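Glycoside hydrolase YxiA (Bacillus licheniformis, PDB 3LV4) probably hydrolyses glycosidic bonds of arabinan, as a calcium-binding family 43 glycoside hydrolase resembling endo-1,5-alpha-L-arabinosidases. Local coordinates at residues R265-Y270 with K364-D369. Sequence-based numbering, arbitrary orientation.
Sequences RSIEPY and KDISAD
Glu268 reaches across to the backbone of Ile366, whose N-H gives OE1 a nearly straight hydrogen bond (2.9 Å, 167°) on the anti side of the carboxylate. Glu268 CG stands between its own backbone N and carbonyl carbon (chi1 70°), and the extended chain beyond carries the carboxylate to that N-H. Arg265 holds the same group side-on: NE donates to Glu268 OE2 at 3.0 Å and NH2 to Glu268 OE1 at 2.9 Å, both from above the carboxylate plane, fixing its rotation. OE1 thus accepts two bonds. With an alanine at Glu268, the Ile366 N-H would probably lose its acceptor and the Arg265 guanidinium its charge partner. The close-packed, buried part is apolar: Ile366 CD1 lies 3.9 Å from Ile267 CG1, and both side chains touch Phe220. By contrast, Arg265 is exposed. At the other end Lys364, bent at three successive torsions, curls back so that NZ meets Pro269 O at 2.9 Å, well above the carbonyl plane; NZ also bonds Gly271 O and Glu434 O. Glu268 O and Lys364 O, two acceptors only 2.8 Å apart, are both bonded by Arg232, whose guanidinium probably eases their repulsion. The arrangement is an interdomain junction: the type I turn Ile267-Tyr270 of the family 43 five-bladed beta-propeller docks on the loop between strands 355-363 and 371-378 of the C-terminal lipocalin-like domain.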
loop_
_atom_site.group_PDB
_atom_site.type_symbol
_atom_site.label_atom_id
_atom_site.label_comp_id
_atom_site.label_asym_id
_atom_site.label_seq_id
_atom_site.Cartn_x
_atom_site.Cartn_y
_atom_site.Cartn_z
ATOM N N ARG A 265 4.119 -19.610 3.444
ATOM C CA ARG A 265 5.346 -20.141 2.854
ATOM C C ARG A 265 5.263 -20.194 1.327
ATOM O O ARG A 265 6.254 -19.976 0.633
ATOM C CB ARG A 265 5.644 -21.532 3.409
ATOM C CG ARG A 265 6.842 -21.596 4.354
ATOM C CD ARG A 265 6.593 -20.929 5.701
ATOM N NE ARG A 265 6.768 -19.472 5.687
ATOM C CZ ARG A 265 6.189 -18.662 6.570
ATOM N NH1 ARG A 265 5.408 -19.180 7.510
ATOM N NH2 ARG A 265 6.375 -17.346 6.513
ATOM N N SER A 266 4.081 -20.481 0.796
ATOM C CA SER A 266 3.937 -20.618 -0.648
ATOM C C SER A 266 3.961 -19.292 -1.395
ATOM O O SER A 266 4.338 -19.248 -2.569
ATOM C CB SER A 266 2.660 -21.379 -0.998
ATOM O OG SER A 266 2.824 -22.749 -0.694
ATOM N N ILE A 267 3.557 -18.218 -0.723
ATOM C CA ILE A 267 3.434 -16.931 -1.408
ATOM C C ILE A 267 4.614 -15.997 -1.153
ATOM O O ILE A 267 4.921 -15.148 -1.988
ATOM C CB ILE A 267 2.105 -16.200 -1.088
ATOM C CG1 ILE A 267 2.041 -15.787 0.388
ATOM C CG2 ILE A 267 0.886 -17.066 -1.482
ATOM C CD1 ILE A 267 0.886 -14.841 0.692
ATOM N N GLU A 268 5.304 -16.176 -0.029
ATOM C CA GLU A 268 6.378 -15.241 0.323
ATOM C C GLU A 268 7.582 -15.173 -0.642
ATOM O O GLU A 268 8.318 -14.188 -0.621
ATOM C CB GLU A 268 6.861 -15.452 1.764
ATOM C CG GLU A 268 7.619 -16.742 1.989
ATOM C CD GLU A 268 7.982 -16.961 3.455
ATOM O OE1 GLU A 268 7.692 -16.088 4.313
ATOM O OE2 GLU A 268 8.555 -18.021 3.752
ATOM N N PRO A 269 7.798 -16.205 -1.484
ATOM C CA PRO A 269 8.920 -16.023 -2.418
ATOM C C PRO A 269 8.645 -15.010 -3.522
ATOM O O PRO A 269 9.550 -14.712 -4.304
ATOM C CB PRO A 269 9.091 -17.418 -3.058
ATOM C CG PRO A 269 8.431 -18.372 -2.114
ATOM C CD PRO A 269 7.280 -17.585 -1.502
ATOM N N TYR A 270 7.429 -14.482 -3.594
ATOM C CA TYR A 270 7.002 -13.744 -4.780
ATOM C C TYR A 270 6.626 -12.311 -4.482
ATOM O O TYR A 270 6.203 -11.999 -3.370
ATOM C CB TYR A 270 5.823 -14.462 -5.425
ATOM C CG TYR A 270 6.191 -15.865 -5.811
ATOM C CD1 TYR A 270 7.058 -16.101 -6.871
ATOM C CD2 TYR A 270 5.709 -16.954 -5.102
ATOM C CE1 TYR A 270 7.420 -17.386 -7.222
ATOM C CE2 TYR A 270 6.067 -18.251 -5.457
ATOM C CZ TYR A 270 6.920 -18.453 -6.516
ATOM O OH TYR A 270 7.285 -19.727 -6.884
ATOM N N LYS A 364 12.732 -11.063 2.386
ATOM C CA LYS A 364 11.632 -11.389 1.474
ATOM C C LYS A 364 10.563 -12.269 2.119
ATOM O O LYS A 364 9.644 -12.735 1.440
ATOM C CB LYS A 364 12.153 -12.015 0.166
ATOM C CG LYS A 364 11.999 -11.103 -1.054
ATOM C CD LYS A 364 10.541 -10.987 -1.501
ATOM C CE LYS A 364 10.108 -12.144 -2.410
ATOM N NZ LYS A 364 10.527 -11.970 -3.850
ATOM N N ASP A 365 10.668 -12.464 3.432
ATOM C CA ASP A 365 9.712 -13.292 4.154
ATOM C C ASP A 365 8.453 -12.530 4.573
ATOM O O ASP A 365 8.408 -11.298 4.528
ATOM C CB ASP A 365 10.363 -13.942 5.385
ATOM C CG ASP A 365 11.092 -12.930 6.296
ATOM O OD1 ASP A 365 11.159 -11.718 5.969
ATOM O OD2 ASP A 365 11.613 -13.364 7.353
ATOM N N ILE A 366 7.423 -13.280 4.947
ATOM C CA ILE A 366 6.350 -12.731 5.764
ATOM C C ILE A 366 6.734 -13.047 7.198
ATOM O O ILE A 366 6.796 -14.215 7.594
ATOM C CB ILE A 366 4.974 -13.335 5.423
ATOM C CG1 ILE A 366 4.554 -12.936 4.005
ATOM C CG2 ILE A 366 3.923 -12.851 6.432
ATOM C CD1 ILE A 366 3.486 -13.831 3.406
ATOM N N SER A 367 7.048 -12.008 7.965
ATOM C CA SER A 367 7.573 -12.191 9.313
ATOM C C SER A 367 7.104 -11.092 10.248
ATOM O O SER A 367 7.141 -9.920 9.897
ATOM C CB SER A 367 9.099 -12.204 9.296
ATOM O OG SER A 367 9.610 -12.138 10.623
ATOM N N ALA A 368 6.679 -11.480 11.446
ATOM C CA ALA A 368 6.268 -10.515 12.459
ATOM C C ALA A 368 7.465 -9.968 13.247
ATOM O O ALA A 368 7.307 -9.046 14.049
ATOM C CB ALA A 368 5.237 -11.131 13.397
ATOM N N ASP A 369 8.654 -10.529 13.007
ATOM C CA ASP A 369 9.879 -10.105 13.695
ATOM C C ASP A 369 10.178 -8.631 13.433
ATOM O O ASP A 369 10.126 -8.186 12.288
ATOM C CB ASP A 369 11.098 -10.886 13.173
ATOM C CG ASP A 369 11.186 -12.310 13.710
ATOM O OD1 ASP A 369 10.274 -12.762 14.431
ATOM O OD2 ASP A 369 12.197 -12.985 13.391
#